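Local coordinates for protein putative phosphosugar isomerases (Salmonella typhimurium LT2, PDB 3FKJ) that probably binds phosphorylated sugars and may act as an isomerase, being built from SIS-type sugar-isomerase folds, at residues R42-G47 with A82-L87; F264-S269 with L291-A296. All coordinates share one frame; numbering follows the deposited sequence.

Interaction 1 (R42-G47 with A82-L87); sequences RVWFVG and ATPKAL
The contact between Arg42-Gly47 and Ala82-Leu87 is apolar packing of a loop against a face of a parallel sheet, where Trp44 and Arg42 of strand 42-47 meet the chain that runs from helix 76-81 towards strand 91-97. On the strand, Trp44 does the larger share with the six-membered half of its indole. Three residues gather round that end of the ring, each approaching obliquely. CD1 of Leu87 comes to 3.5 Å from Trp44 CZ3, CG of Pro84 lies 3.8 Å from Trp44 CZ2, and the backbone of Ala86 closes up on CH2, its carbonyl carbon at 3.7 Å. Leu87 reaches the ring because its CG stands anti to the backbone N (chi1 -175°). The loop offers these groups together because residues 84-87 form a type I turn, closed by Leu87 N bonding to Pro84 O at 3.1 Å. Phe79 of the preceding helix also meets the indole, so both helix and turn touch it.

Arg42 adds a flat lid. Bent at chi3 (72°), its chain lays the guanidinium over the methyl of Ala86, which sits 3.4 Å above the plane and over its centre; CB is 3.5 Å from Arg42 NE. Arg42 NH1 bonds to Leu69 O of the second subunit, and Ala86 packs on Ala66 of that subunit. With a face used for van der Waals contact and an N-H spent on a carbonyl across the interface, the arginine joins apolar packing within one chain to polar pairing between chains.

Interaction 2 (F264-S269 with L291-A296); sequences FILLQS and LQLIDA
Leu266 lies alongside Leu293, the two side chains pointing the same way, with CD2 of Leu266 3.7 Å from CD1 of Leu293. The isobutyl group of Leu291 joins them, its CD1 resting 4.0 Å from Leu266 CB. Beyond this leucine patch, on the same face of the sheet, Gln268 stretches out from a CG held anti to its backbone N and crosses both Leu293 and Asp295. Its OE1 comes 3.5 Å from Leu293 CD1. The amide and the carboxylate of Asp295 are turned 27° from each other without bonding; instead Gln268 NE2 is held by Asp278, and Asp295 OD1 forms a salt bridge with Arg274, both partners on helix 274-286. The same helix packs on Leu266 and Gln268 through Ile281.

The other face carries Ile265, Leu267, Gln292 and Ile294. CD1 of Ile294 touches both isoleucine and leucine of the neighbouring strand, at 4.1 Å from Ile265 CG2 and 4.0 Å from Leu267 CD2. Helix 313-331 packs here through Leu321 against Leu267, while the amide of Gln292 is bound by Asp200 and Arg203.

Between the faces runs a ladder of five backbone hydrogen bonds. Ile294 N to Leu266 O is nearly straight (N-H...O 173°), whereas Gln268 N to Ile294 O is more bent (142°). Ala296 N also bonds to Gln268 O (3.0 Å). Neighbours in register, parallel, and linked by helix 274-286, strands 263-268 and 290-295 make a classic beta-alpha-beta unit at the margin of a four-stranded parallel sheet, consistent with the alpha-beta-alpha architecture of a second SIS domain.

How the interactions relate
The two contacts lie on opposite sides of the chain's centre, 32 Å apart between centres and about 18 Å between nearest atoms, and belong to different parallel sheets. Interaction 2 is core: two adjacent strands share a backbone ladder, and most side chains on the two faces are buried, with helices 274-286 and 313-331 packing on some of them. Interaction 1 is partly buried and lies at the interface with the second subunit, where a strand meets an irregular loop and side chains do the work that main-chain bonding does in the other. The polar partners named for Gln268, Gln292 and Asp295 lie in the same chain, whereas Arg42 finds one on the second subunit.

Interaction 1 (R42-G47 with A82-L87)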
ATOM      1  N   ARG A  42      -6.415  -2.003 -18.765  1.00 33.63           N
ATOM      2  CA  ARG A  42      -6.244  -1.699 -17.348  1.00 31.46           C
ATOM      3  C   ARG A  42      -6.999  -2.733 -16.544  1.00 32.03           C
ATOM      4  O   ARG A  42      -8.081  -3.170 -16.945  1.00 32.95           O
ATOM      5  CB  ARG A  42      -6.782  -0.319 -17.010  1.00 30.57           C
ATOM      6  CG  ARG A  42      -6.275   0.784 -17.897  1.00 29.23           C
ATOM      7  CD  ARG A  42      -6.684   2.125 -17.341  1.00 33.78           C
ATOM      8  NE  ARG A  42      -5.925   2.470 -16.129  1.00 39.35           N
ATOM      9  CZ  ARG A  42      -4.892   3.328 -16.069  1.00 35.12           C
ATOM     10  NH1 ARG A  42      -4.464   3.963 -17.156  1.00 34.54           N
ATOM     11  NH2 ARG A  42      -4.295   3.555 -14.900  1.00 35.85           N
ATOM     12  N   VAL A  43      -6.401  -3.138 -15.425  1.00 32.24           N
ATOM     13  CA  VAL A  43      -7.048  -3.958 -14.407  1.00 33.12           C
ATOM     14  C   VAL A  43      -7.067  -3.168 -13.093  1.00 31.82           C
ATOM     15  O   VAL A  43      -6.088  -2.456 -12.770  1.00 31.87           O
ATOM     16  CB  VAL A  43      -6.265  -5.298 -14.199  1.00 33.08           C
ATOM     17  CG1 VAL A  43      -6.979  -6.200 -13.218  1.00 28.92           C
ATOM     18  CG2 VAL A  43      -6.107  -5.994 -15.523  1.00 36.85           C
ATOM     19  N   TRP A  44      -8.190  -3.265 -12.370  1.00 30.75           N
ATOM     20  CA  TRP A  44      -8.240  -2.931 -10.958  1.00 30.48           C
ATOM     21  C   TRP A  44      -8.617  -4.135 -10.148  1.00 31.04           C
ATOM     22  O   TRP A  44      -9.580  -4.852 -10.462  1.00 32.42           O
ATOM     23  CB  TRP A  44      -9.247  -1.822 -10.650  1.00 31.70           C
ATOM     24  CG  TRP A  44      -8.769  -0.458 -10.957  1.00 31.53           C
ATOM     25  CD1 TRP A  44      -8.124   0.400 -10.101  1.00 33.93           C
ATOM     26  CD2 TRP A  44      -8.863   0.206 -12.194  1.00 31.29           C
ATOM     27  NE1 TRP A  44      -7.817   1.555 -10.740  1.00 33.16           N
ATOM     28  CE2 TRP A  44      -8.292   1.489 -12.020  1.00 35.84           C
ATOM     29  CE3 TRP A  44      -9.367  -0.154 -13.453  1.00 32.72           C
ATOM     30  CZ2 TRP A  44      -8.216   2.434 -13.061  1.00 30.60           C
ATOM     31  CZ3 TRP A  44      -9.330   0.799 -14.478  1.00 32.75           C
ATOM     32  CH2 TRP A  44      -8.731   2.068 -14.276  1.00 30.12           C
ATOM     33  N   PHE A  45      -7.837  -4.349  -9.108  1.00 30.47           N
ATOM     34  CA  PHE A  45      -8.203  -5.190  -7.981  1.00 32.21           C
ATOM     35  C   PHE A  45      -8.871  -4.352  -6.893  1.00 31.47           C
ATOM     36  O   PHE A  45      -8.274  -3.416  -6.363  1.00 29.55           O
ATOM     37  CB  PHE A  45      -6.971  -5.849  -7.431  1.00 31.92           C
ATOM     38  CG  PHE A  45      -6.320  -6.755  -8.403  1.00 31.00           C
ATOM     39  CD1 PHE A  45      -6.903  -7.981  -8.711  1.00 30.83           C
ATOM     40  CD2 PHE A  45      -5.136  -6.382  -9.033  1.00 30.58           C
ATOM     41  CE1 PHE A  45      -6.292  -8.839  -9.615  1.00 31.12           C
ATOM     42  CE2 PHE A  45      -4.519  -7.219  -9.952  1.00 29.32           C
ATOM     43  CZ  PHE A  45      -5.107  -8.464 -10.238  1.00 31.49           C
ATOM     44  N   VAL A  46     -10.119  -4.696  -6.576  1.00 31.39           N
ATOM     45  CA  VAL A  46     -10.905  -3.902  -5.679  1.00 30.62           C
ATOM     46  C   VAL A  46     -11.577  -4.768  -4.600  1.00 31.98           C
ATOM     47  O   VAL A  46     -12.226  -5.765  -4.866  1.00 30.39           O
ATOM     48  CB  VAL A  46     -11.910  -2.999  -6.452  1.00 32.98           C
ATOM     49  CG1 VAL A  46     -12.582  -1.962  -5.501  1.00 31.54           C
ATOM     50  CG2 VAL A  46     -11.202  -2.256  -7.622  1.00 25.97           C
ATOM     51  N   GLY A  47     -11.396  -4.358  -3.361  1.00 33.82           N
ATOM     52  CA  GLY A  47     -12.012  -5.031  -2.252  1.00 32.43           C
ATOM     53  C   GLY A  47     -11.631  -4.383  -0.947  1.00 30.45           C
ATOM     54  O   GLY A  47     -10.968  -3.347  -0.942  1.00 32.95           O
ATOM     55  N   ALA A  82     -13.939   8.227  -5.111  1.00 31.45           N
ATOM     56  CA  ALA A  82     -12.966   8.937  -5.936  1.00 32.37           C
ATOM     57  C   ALA A  82     -12.561   7.990  -7.076  1.00 31.41           C
ATOM     58  O   ALA A  82     -11.452   7.424  -7.142  1.00 34.16           O
ATOM     59  CB  ALA A  82     -11.757   9.382  -5.101  1.00 31.91           C
ATOM     60  N   THR A  83     -13.508   7.819  -7.979  1.00 30.84           N
ATOM     61  CA  THR A  83     -13.352   6.942  -9.127  1.00 30.45           C
ATOM     62  C   THR A  83     -12.353   7.528 -10.127  1.00 30.95           C
ATOM     63  O   THR A  83     -12.461   8.725 -10.546  1.00 31.21           O
ATOM     64  CB  THR A  83     -14.722   6.662  -9.802  1.00 29.49           C
ATOM     65  OG1 THR A  83     -15.654   6.300  -8.775  1.00 31.45           O
ATOM     66  CG2 THR A  83     -14.595   5.551 -10.815  1.00 28.01           C
ATOM     67  N   PRO A  84     -11.339   6.723 -10.467  1.00 32.56           N
ATOM     68  CA  PRO A  84     -10.349   7.109 -11.473  1.00 34.12           C
ATOM     69  C   PRO A  84     -10.987   7.392 -12.816  1.00 32.77           C
ATOM     70  O   PRO A  84     -11.813   6.622 -13.283  1.00 32.26           O
ATOM     71  CB  PRO A  84      -9.432   5.871 -11.580  1.00 32.72           C
ATOM     72  CG  PRO A  84     -10.026   4.841 -10.805  1.00 39.03           C
ATOM     73  CD  PRO A  84     -11.052   5.396  -9.896  1.00 30.70           C
ATOM     74  N   LYS A  85     -10.600   8.493 -13.439  1.00 34.14           N
ATOM     75  CA  LYS A  85     -11.095   8.796 -14.771  1.00 32.89           C
ATOM     76  C   LYS A  85     -10.608   7.783 -15.773  1.00 31.29           C
ATOM     77  O   LYS A  85     -11.193   7.649 -16.817  1.00 31.80           O
ATOM     78  CB  LYS A  85     -10.706  10.206 -15.187  1.00 35.86           C
ATOM     79  CG  LYS A  85     -11.501  11.259 -14.446  1.00 38.60           C
ATOM     80  CD  LYS A  85     -11.156  12.650 -14.911  1.00 44.35           C
ATOM     81  CE  LYS A  85     -12.015  13.664 -14.168  1.00 50.06           C
ATOM     82  NZ  LYS A  85     -11.704  15.081 -14.519  1.00 56.84           N
ATOM     83  N   ALA A  86      -9.551   7.039 -15.448  1.00 31.99           N
ATOM     84  CA  ALA A  86      -9.043   5.995 -16.354  1.00 31.82           C
ATOM     85  C   ALA A  86      -9.956   4.795 -16.460  1.00 32.24           C
ATOM     86  O   ALA A  86      -9.766   3.985 -17.363  1.00 33.57           O
ATOM     87  CB  ALA A  86      -7.657   5.543 -15.945  1.00 28.64           C
ATOM     88  N   LEU A  87     -10.912   4.636 -15.539  1.00 31.87           N
ATOM     89  CA  LEU A  87     -11.839   3.493 -15.616  1.00 30.86           C
ATOM     90  C   LEU A  87     -12.820   3.615 -16.801  1.00 33.91           C
ATOM     91  O   LEU A  87     -13.489   4.637 -16.966  1.00 34.71           O
ATOM     92  CB  LEU A  87     -12.604   3.336 -14.295  1.00 30.66           C
ATOM     93  CG  LEU A  87     -13.538   2.125 -14.162  1.00 31.65           C
ATOM     94  CD1 LEU A  87     -12.766   0.813 -13.998  1.00 25.72           C
ATOM     95  CD2 LEU A  87     -14.480   2.362 -12.978  1.00 34.05           C
TER

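Interaction 2 (F264-S269 with L291-A296)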
ATOM      1  N   PHE A 264       8.761  -8.988  15.876  1.00 32.93           N
ATOM      2  CA  PHE A 264       8.614  -8.968  14.424  1.00 33.12           C
ATOM      3  C   PHE A 264       8.353 -10.389  13.920  1.00 31.27           C
ATOM      4  O   PHE A 264       9.066 -11.320  14.274  1.00 29.74           O
ATOM      5  CB  PHE A 264       9.909  -8.491  13.755  1.00 33.43           C
ATOM      6  CG  PHE A 264      10.323  -7.103  14.132  1.00 33.24           C
ATOM      7  CD1 PHE A 264       9.888  -6.015  13.390  1.00 37.65           C
ATOM      8  CD2 PHE A 264      11.182  -6.881  15.200  1.00 33.57           C
ATOM      9  CE1 PHE A 264      10.273  -4.718  13.724  1.00 32.96           C
ATOM     10  CE2 PHE A 264      11.578  -5.600  15.533  1.00 31.89           C
ATOM     11  CZ  PHE A 264      11.092  -4.499  14.784  1.00 33.58           C
ATOM     12  N   ILE A 265       7.351 -10.535  13.070  1.00 29.18           N
ATOM     13  CA  ILE A 265       7.165 -11.732  12.286  1.00 30.77           C
ATOM     14  C   ILE A 265       7.501 -11.339  10.826  1.00 30.61           C
ATOM     15  O   ILE A 265       6.805 -10.496  10.221  1.00 30.72           O
ATOM     16  CB  ILE A 265       5.706 -12.297  12.391  1.00 32.63           C
ATOM     17  CG1 ILE A 265       5.332 -12.469  13.878  1.00 31.83           C
ATOM     18  CG2 ILE A 265       5.599 -13.626  11.563  1.00 31.77           C
ATOM     19  CD1 ILE A 265       3.847 -12.522  14.203  1.00 27.27           C
ATOM     20  N   LEU A 266       8.587 -11.929  10.314  1.00 30.97           N
ATOM     21  CA  LEU A 266       9.062 -11.726   8.946  1.00 31.31           C
ATOM     22  C   LEU A 266       8.626 -12.903   8.105  1.00 31.36           C
ATOM     23  O   LEU A 266       8.932 -14.045   8.410  1.00 31.08           O
ATOM     24  CB  LEU A 266      10.582 -11.557   8.873  1.00 30.68           C
ATOM     25  CG  LEU A 266      11.266 -11.428   7.488  1.00 29.27           C
ATOM     26  CD1 LEU A 266      10.842 -10.149   6.810  1.00 32.01           C
ATOM     27  CD2 LEU A 266      12.766 -11.445   7.627  1.00 38.38           C
ATOM     28  N   LEU A 267       7.867 -12.600   7.061  1.00 31.14           N
ATOM     29  CA  LEU A 267       7.493 -13.567   6.038  1.00 30.06           C
ATOM     30  C   LEU A 267       8.463 -13.409   4.903  1.00 31.19           C
ATOM     31  O   LEU A 267       8.247 -12.595   4.029  1.00 29.86           O
ATOM     32  CB  LEU A 267       6.073 -13.314   5.552  1.00 29.27           C
ATOM     33  CG  LEU A 267       4.991 -13.250   6.644  1.00 26.12           C
ATOM     34  CD1 LEU A 267       3.697 -13.145   5.959  1.00 23.64           C
ATOM     35  CD2 LEU A 267       5.023 -14.461   7.569  1.00 25.46           C
ATOM     36  N   GLN A 268       9.542 -14.185   4.969  1.00 32.54           N
ATOM     37  CA  GLN A 268      10.651 -14.126   4.016  1.00 32.39           C
ATOM     38  C   GLN A 268      10.298 -14.857   2.703  1.00 32.20           C
ATOM     39  O   GLN A 268       9.657 -15.921   2.704  1.00 27.88           O
ATOM     40  CB  GLN A 268      11.935 -14.727   4.632  1.00 29.65           C
ATOM     41  CG  GLN A 268      13.166 -14.619   3.747  1.00 29.92           C
ATOM     42  CD  GLN A 268      14.460 -14.988   4.445  1.00 33.90           C
ATOM     43  OE1 GLN A 268      14.458 -15.737   5.425  1.00 33.29           O
ATOM     44  NE2 GLN A 268      15.583 -14.461   3.938  1.00 31.28           N
ATOM     45  N   SER A 269      10.735 -14.250   1.602  1.00 30.55           N
ATOM     46  CA  SER A 269      10.444 -14.727   0.265  1.00 30.89           C
ATOM     47  C   SER A 269      11.657 -15.401  -0.366  1.00 31.63           C
ATOM     48  O   SER A 269      12.824 -15.147   0.024  1.00 31.58           O
ATOM     49  CB  SER A 269      10.059 -13.552  -0.656  1.00 31.51           C
ATOM     50  OG  SER A 269       8.911 -12.868  -0.213  1.00 32.97           O
ATOM     51  N   LEU A 291      12.249 -12.162  17.014  1.00 33.55           N
ATOM     52  CA  LEU A 291      11.981 -12.453  15.607  1.00 34.05           C
ATOM     53  C   LEU A 291      11.395 -13.851  15.439  1.00 33.14           C
ATOM     54  O   LEU A 291      11.962 -14.806  15.903  1.00 32.82           O
ATOM     55  CB  LEU A 291      13.262 -12.275  14.774  1.00 33.49           C
ATOM     56  CG  LEU A 291      13.225 -12.671  13.285  1.00 37.26           C
ATOM     57  CD1 LEU A 291      12.107 -11.947  12.509  1.00 32.59           C
ATOM     58  CD2 LEU A 291      14.608 -12.446  12.649  1.00 34.75           C
ATOM     59  N   GLN A 292      10.229 -13.945  14.804  1.00 35.13           N
ATOM     60  CA  GLN A 292       9.715 -15.201  14.260  1.00 32.76           C
ATOM     61  C   GLN A 292       9.937 -15.110  12.764  1.00 30.60           C
ATOM     62  O   GLN A 292       9.343 -14.249  12.081  1.00 30.14           O
ATOM     63  CB  GLN A 292       8.222 -15.370  14.533  1.00 33.47           C
ATOM     64  CG  GLN A 292       7.574 -16.583  13.821  1.00 31.67           C
ATOM     65  CD  GLN A 292       8.093 -17.907  14.373  1.00 31.98           C
ATOM     66  OE1 GLN A 292       8.404 -18.003  15.547  1.00 31.13           O
ATOM     67  NE2 GLN A 292       8.206 -18.920  13.518  1.00 27.58           N
ATOM     68  N   LEU A 293      10.823 -15.955  12.263  1.00 30.36           N
ATOM     69  CA  LEU A 293      11.070 -16.048  10.842  1.00 32.04           C
ATOM     70  C   LEU A 293      10.205 -17.153  10.249  1.00 33.94           C
ATOM     71  O   LEU A 293      10.187 -18.259  10.752  1.00 32.40           O
ATOM     72  CB  LEU A 293      12.551 -16.329  10.595  1.00 31.52           C
ATOM     73  CG  LEU A 293      13.042 -16.324   9.142  1.00 29.69           C
ATOM     74  CD1 LEU A 293      12.680 -15.042   8.387  1.00 26.19           C
ATOM     75  CD2 LEU A 293      14.537 -16.555   9.154  1.00 33.91           C
ATOM     76  N   ILE A 294       9.469 -16.843   9.191  1.00 33.52           N
ATOM     77  CA  ILE A 294       8.792 -17.874   8.395  1.00 32.43           C
ATOM     78  C   ILE A 294       9.300 -17.746   6.965  1.00 32.33           C
ATOM     79  O   ILE A 294       8.994 -16.781   6.277  1.00 30.11           O
ATOM     80  CB  ILE A 294       7.262 -17.726   8.470  1.00 32.12           C
ATOM     81  CG1 ILE A 294       6.815 -17.767   9.959  1.00 32.38           C
ATOM     82  CG2 ILE A 294       6.601 -18.827   7.649  1.00 30.41           C
ATOM     83  CD1 ILE A 294       5.352 -17.500  10.208  1.00 31.18           C
ATOM     84  N   ASP A 295      10.096 -18.728   6.532  1.00 34.55           N
ATOM     85  CA  ASP A 295      10.830 -18.630   5.277  1.00 34.53           C
ATOM     86  C   ASP A 295      10.197 -19.502   4.205  1.00 35.18           C
ATOM     87  O   ASP A 295      10.170 -20.731   4.349  1.00 31.99           O
ATOM     88  CB  ASP A 295      12.297 -19.049   5.496  1.00 34.87           C
ATOM     89  CG  ASP A 295      13.162 -18.862   4.235  1.00 38.34           C
ATOM     90  OD1 ASP A 295      12.644 -18.347   3.202  1.00 35.83           O
ATOM     91  OD2 ASP A 295      14.365 -19.210   4.281  1.00 36.70           O
ATOM     92  N   ALA A 296       9.725 -18.881   3.110  1.00 35.37           N
ATOM     93  CA  ALA A 296       9.119 -19.660   2.013  1.00 36.27           C
ATOM     94  C   ALA A 296      10.074 -20.739   1.472  1.00 38.96           C
ATOM     95  O   ALA A 296       9.657 -21.872   1.219  1.00 35.93           O
ATOM     96  CB  ALA A 296       8.643 -18.759   0.894  1.00 33.13           C
TER